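Local coordinates for protein O-methyltransferase (Coxiella burnetii, PDB 3TR6) that probably transfers a methyl group from S-adenosylmethionine to a hydroxyl oxygen of its substrate, and binds S-adenosylhomocysteine and a nickel ion in the crystal, at residues 171-183 against 188-200. Sequence-based numbering, arbitrary orientation.
Sequences AVDNVLRRGQVAD and SENNQLIRLFNQK. With NI (nickel (II) ion), chain B.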
loop_
_atom_site.group_PDB
_atom_site.type_symbol
_atom_site.label_atom_id
_atom_site.label_comp_id
_atom_site.label_asym_id
_atom_site.label_seq_id
_atom_site.Cartn_x
_atom_site.Cartn_y
_atom_site.Cartn_z
ATOM N N ALA A 171 6.833 7.550 -4.473
ATOM C CA ALA A 171 6.268 7.612 -3.130
ATOM C C ALA A 171 6.584 8.970 -2.508
ATOM O O ALA A 171 7.742 9.378 -2.455
ATOM C CB ALA A 171 6.806 6.487 -2.272
ATOM N N VAL A 172 5.553 9.672 -2.049
ATOM C CA VAL A 172 5.734 10.995 -1.459
ATOM C C VAL A 172 5.247 11.017 -0.015
ATOM O O VAL A 172 4.099 10.677 0.263
ATOM C CB VAL A 172 4.991 12.079 -2.265
ATOM C CG1 VAL A 172 5.238 13.460 -1.666
ATOM C CG2 VAL A 172 5.420 12.041 -3.726
ATOM N N ASP A 173 6.121 11.422 0.898
ATOM C CA ASP A 173 5.772 11.493 2.312
ATOM C C ASP A 173 5.242 12.879 2.683
ATOM O O ASP A 173 5.416 13.841 1.935
ATOM C CB ASP A 173 6.986 11.143 3.174
ATOM C CG ASP A 173 6.635 10.975 4.642
ATOM O OD1 ASP A 173 5.432 10.897 4.970
ATOM O OD2 ASP A 173 7.570 10.903 5.466
ATOM N N ASN A 174 4.579 12.963 3.833
ATOM C CA ASN A 174 4.147 14.237 4.412
ATOM C C ASN A 174 3.102 14.997 3.598
ATOM O O ASN A 174 3.065 16.225 3.629
ATOM C CB ASN A 174 5.350 15.152 4.699
ATOM C CG ASN A 174 6.390 14.491 5.588
ATOM O OD1 ASN A 174 6.190 14.328 6.798
ATOM N ND2 ASN A 174 7.514 14.109 4.991
ATOM N N VAL A 175 2.247 14.271 2.886
ATOM C CA VAL A 175 1.198 14.906 2.092
ATOM C C VAL A 175 0.006 15.348 2.944
ATOM O O VAL A 175 -0.858 16.083 2.471
ATOM C CB VAL A 175 0.701 13.987 0.953
ATOM C CG1 VAL A 175 1.742 13.899 -0.152
ATOM C CG2 VAL A 175 0.350 12.605 1.490
ATOM N N LEU A 176 -0.040 14.905 4.198
ATOM C CA LEU A 176 -1.147 15.262 5.085
ATOM C C LEU A 176 -0.786 16.390 6.048
ATOM O O LEU A 176 -1.668 17.063 6.584
ATOM C CB LEU A 176 -1.660 14.040 5.857
ATOM C CG LEU A 176 -2.350 12.969 5.009
ATOM C CD1 LEU A 176 -2.874 11.827 5.873
ATOM C CD2 LEU A 176 -3.472 13.578 4.178
ATOM N N ARG A 177 0.512 16.595 6.257
ATOM C CA ARG A 177 1.007 17.652 7.143
ATOM C C ARG A 177 0.337 17.654 8.518
ATOM O O ARG A 177 -0.158 18.683 8.977
ATOM C CB ARG A 177 0.880 19.027 6.478
ATOM C CG ARG A 177 1.817 19.228 5.297
ATOM C CD ARG A 177 1.805 20.671 4.809
ATOM N NE ARG A 177 2.266 21.602 5.836
ATOM C CZ ARG A 177 3.532 21.977 5.992
ATOM N NH1 ARG A 177 4.471 21.498 5.184
ATOM N NH2 ARG A 177 3.859 22.830 6.954
ATOM N N ARG A 178 0.330 16.494 9.167
ATOM C CA ARG A 178 -0.264 16.338 10.493
ATOM C C ARG A 178 -1.691 16.886 10.586
ATOM O O ARG A 178 -2.184 17.182 11.675
ATOM C CB ARG A 178 0.627 16.972 11.570
ATOM C CG ARG A 178 2.074 16.503 11.534
ATOM C CD ARG A 178 2.808 16.787 12.840
ATOM N NE ARG A 178 2.691 15.682 13.792
ATOM C CZ ARG A 178 2.002 15.735 14.930
ATOM N NH1 ARG A 178 1.366 16.848 15.275
ATOM N NH2 ARG A 178 1.954 14.675 15.728
ATOM N N GLY A 179 -2.352 17.019 9.440
ATOM C CA GLY A 179 -3.735 17.456 9.407
ATOM C C GLY A 179 -3.934 18.866 8.884
ATOM O O GLY A 179 -5.023 19.209 8.423
ATOM N N GLN A 180 -2.882 19.680 8.952
ATOM C CA GLN A 180 -2.955 21.083 8.544
ATOM C C GLN A 180 -3.491 21.249 7.131
ATOM O O GLN A 180 -4.045 22.292 6.781
ATOM C CB GLN A 180 -1.574 21.731 8.607
ATOM C CG GLN A 180 -1.008 21.912 9.995
ATOM C CD GLN A 180 0.315 22.650 9.969
ATOM O OE1 GLN A 180 0.418 23.746 9.410
ATOM N NE2 GLN A 180 1.342 22.046 10.559
ATOM N N VAL A 181 -3.308 20.218 6.319
ATOM C CA VAL A 181 -3.601 20.298 4.897
ATOM C C VAL A 181 -5.107 20.383 4.641
ATOM O O VAL A 181 -5.545 20.884 3.608
ATOM C CB VAL A 181 -2.963 19.103 4.143
ATOM C CG1 VAL A 181 -3.767 17.832 4.372
ATOM C CG2 VAL A 181 -2.826 19.407 2.664
ATOM N N ALA A 182 -5.894 19.907 5.600
ATOM C CA ALA A 182 -7.348 19.935 5.487
ATOM C C ALA A 182 -7.910 21.286 5.921
ATOM O O ALA A 182 -9.076 21.593 5.670
ATOM C CB ALA A 182 -7.969 18.814 6.301
ATOM N N ASP A 183 -7.074 22.085 6.578
ATOM C CA ASP A 183 -7.462 23.424 7.010
ATOM C C ASP A 183 -7.138 24.447 5.927
ATOM O O ASP A 183 -6.030 24.982 5.875
ATOM C CB ASP A 183 -6.754 23.790 8.314
ATOM C CG ASP A 183 -7.142 25.162 8.821
ATOM O OD1 ASP A 183 -8.225 25.659 8.441
ATOM O OD2 ASP A 183 -6.366 25.743 9.608
ATOM N N SER A 188 -0.087 28.889 5.690
ATOM C CA SER A 188 1.370 28.943 5.713
ATOM C C SER A 188 1.910 28.567 4.332
ATOM O O SER A 188 1.308 27.760 3.624
ATOM C CB SER A 188 1.950 28.035 6.802
ATOM O OG SER A 188 1.529 26.695 6.644
ATOM N N GLU A 189 3.032 29.168 3.946
ATOM C CA GLU A 189 3.606 28.957 2.618
ATOM C C GLU A 189 3.633 27.485 2.215
ATOM O O GLU A 189 3.130 27.110 1.152
ATOM C CB GLU A 189 5.015 29.555 2.542
ATOM C CG GLU A 189 5.873 29.035 1.391
ATOM C CD GLU A 189 5.385 29.488 0.024
ATOM O OE1 GLU A 189 4.239 29.978 -0.077
ATOM O OE2 GLU A 189 6.154 29.354 -0.955
ATOM N N ASN A 190 4.217 26.654 3.071
ATOM C CA ASN A 190 4.370 25.235 2.772
ATOM C C ASN A 190 3.047 24.477 2.704
ATOM O O ASN A 190 2.908 23.520 1.941
ATOM C CB ASN A 190 5.319 24.570 3.770
ATOM C CG ASN A 190 6.681 24.276 3.169
ATOM O OD1 ASN A 190 6.977 24.686 2.046
ATOM N ND2 ASN A 190 7.517 23.563 3.915
ATOM N N ASN A 191 2.074 24.905 3.498
ATOM C CA ASN A 191 0.778 24.244 3.498
ATOM C C ASN A 191 0.036 24.460 2.184
ATOM O O ASN A 191 -0.601 23.545 1.666
ATOM C CB ASN A 191 -0.071 24.711 4.679
ATOM C CG ASN A 191 -1.220 23.774 4.968
ATOM O OD1 ASN A 191 -1.022 22.684 5.504
ATOM N ND2 ASN A 191 -2.431 24.194 4.620
ATOM N N GLN A 192 0.127 25.668 1.642
ATOM C CA GLN A 192 -0.504 25.971 0.364
ATOM C C GLN A 192 0.168 25.230 -0.795
ATOM O O GLN A 192 -0.488 24.864 -1.768
ATOM C CB GLN A 192 -0.513 27.481 0.112
ATOM C CG GLN A 192 -1.582 28.235 0.894
ATOM C CD GLN A 192 -2.993 27.914 0.422
ATOM O OE1 GLN A 192 -3.775 27.282 1.137
ATOM N NE2 GLN A 192 -3.327 28.357 -0.786
ATOM N N LEU A 193 1.475 25.010 -0.682
ATOM C CA LEU A 193 2.213 24.266 -1.699
ATOM C C LEU A 193 1.774 22.806 -1.768
ATOM O O LEU A 193 1.646 22.241 -2.855
ATOM C CB LEU A 193 3.722 24.336 -1.452
ATOM C CG LEU A 193 4.456 25.543 -2.031
ATOM C CD1 LEU A 193 5.953 25.313 -1.972
ATOM C CD2 LEU A 193 4.012 25.803 -3.462
ATOM N N ILE A 194 1.552 22.202 -0.604
ATOM C CA ILE A 194 1.167 20.798 -0.529
ATOM C C ILE A 194 -0.298 20.599 -0.906
ATOM O O ILE A 194 -0.658 19.590 -1.510
ATOM C CB ILE A 194 1.446 20.204 0.864
ATOM C CG1 ILE A 194 2.950 20.200 1.135
ATOM C CG2 ILE A 194 0.892 18.793 0.966
ATOM C CD1 ILE A 194 3.769 19.642 -0.014
ATOM N N ARG A 195 -1.141 21.563 -0.551
ATOM C CA ARG A 195 -2.537 21.519 -0.963
ATOM C C ARG A 195 -2.622 21.624 -2.480
ATOM O O ARG A 195 -3.383 20.905 -3.126
ATOM C CB ARG A 195 -3.346 22.634 -0.293
ATOM C CG ARG A 195 -3.724 22.336 1.151
ATOM C CD ARG A 195 -4.544 23.461 1.763
ATOM N NE ARG A 195 -5.644 23.863 0.892
ATOM C CZ ARG A 195 -6.846 23.295 0.888
ATOM N NH1 ARG A 195 -7.115 22.294 1.718
ATOM N NH2 ARG A 195 -7.783 23.731 0.055
ATOM N N LEU A 196 -1.819 22.518 -3.045
ATOM C CA LEU A 196 -1.765 22.687 -4.488
ATOM C C LEU A 196 -1.222 21.423 -5.149
ATOM O O LEU A 196 -1.686 21.026 -6.218
ATOM C CB LEU A 196 -0.888 23.889 -4.846
ATOM C CG LEU A 196 -0.944 24.369 -6.297
ATOM C CD1 LEU A 196 -2.351 24.837 -6.649
ATOM C CD2 LEU A 196 0.070 25.476 -6.536
ATOM N N PHE A 197 -0.242 20.797 -4.502
ATOM C CA PHE A 197 0.407 19.601 -5.036
ATOM C C PHE A 197 -0.511 18.381 -5.032
ATOM O O PHE A 197 -0.559 17.628 -6.007
ATOM C CB PHE A 197 1.688 19.290 -4.253
ATOM C CG PHE A 197 2.317 17.972 -4.615
ATOM C CD1 PHE A 197 3.172 17.866 -5.702
ATOM C CD2 PHE A 197 2.051 16.836 -3.867
ATOM C CE1 PHE A 197 3.750 16.649 -6.036
ATOM C CE2 PHE A 197 2.625 15.617 -4.195
ATOM C CZ PHE A 197 3.475 15.524 -5.280
ATOM N N ASN A 198 -1.230 18.186 -3.930
ATOM C CA ASN A 198 -2.141 17.056 -3.806
ATOM C C ASN A 198 -3.229 17.059 -4.871
ATOM O O ASN A 198 -3.594 16.008 -5.393
ATOM C CB ASN A 198 -2.765 17.010 -2.409
ATOM C CG ASN A 198 -1.769 16.615 -1.336
ATOM O OD1 ASN A 198 -0.759 15.973 -1.615
ATOM N ND2 ASN A 198 -2.055 16.994 -0.096
ATOM N N GLN A 199 -3.744 18.243 -5.191
ATOM C CA GLN A 199 -4.747 18.380 -6.243
ATOM C C GLN A 199 -4.137 18.113 -7.613
ATOM O O GLN A 199 -4.769 17.508 -8.478
ATOM C CB GLN A 199 -5.385 19.770 -6.214
ATOM C CG GLN A 199 -6.291 20.012 -5.017
ATOM C CD GLN A 199 -7.560 19.163 -5.052
ATOM O OE1 GLN A 199 -7.907 18.581 -6.085
ATOM N NE2 GLN A 199 -8.260 19.094 -3.919
ATOM N N LYS A 200 -2.905 18.568 -7.802
ATOM C CA LYS A 200 -2.185 18.351 -9.050
ATOM C C LYS A 200 -2.018 16.857 -9.340
ATOM O O LYS A 200 -2.297 16.399 -10.451
ATOM C CB LYS A 200 -0.824 19.052 -9.002
ATOM C CG LYS A 200 0.001 18.928 -10.269
ATOM C CD LYS A 200 1.054 17.841 -10.141
ATOM C CE LYS A 200 2.088 17.947 -11.250
ATOM N NZ LYS A 200 2.798 19.258 -11.224
HETATM NI NI NI B . 9.168 12.672 6.239
#
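V181, V175 and I194 mark the tight part of this contact, where the loop that leaves strand 168-173 folds back over helix 189-203 of the Rossmann-like methyltransferase fold. V181 CG2 packs against I194 CG2 at 4.1 Å, with the CG methylene of R195 and the amide of N198 beside it. I194 CG2 also touches the V175 carbonyl oxygen at 3.6 Å. That oxygen takes a hydrogen bond from N198 ND2 (3.0 Å), which approaches in the carbonyl plane on a lone pair; the oxygen in turn lies only 11° out of the N198 amide plane. ND2 is also bonded to Y18 OH of the second subunit, so this one amide ties loop, helix and dimer partner together. R177, bent at chi3 (62°), belongs to the same close packing: it runs over the start of the helix, its CD on I194 CG1 and one guanidinium face over the backbone N of N191, with the N190 CB also on that side. Buried N191 sits against Q180, its ND2 giving the Q180 carbonyl a weak bond. Toward the strand, V172 CG1 meets the F197 ring at CE2, 4.2 Å away, while V175 CG1 comes to the ring's edge; Y157 of helix 153-163 packs edge-to-face with the same ring. Directly after V172, D173 OD2 and, as modelled, N174 ND2 each lie 2.5 Å from nickel, and D147 completes the site.

Toward solvent the fit is looser. Q180 OE1 stays 4.2 Å from S188 OG, which sits at the helix N-cap and turns to N186 instead, and the side chain of exposed D183 keeps its distance from the helix. What fastens this edge is R195, one turn beyond N191: its NH1 comes within 2.8 Å of V181 O, the oxygen sitting 2° from the guanidinium plane.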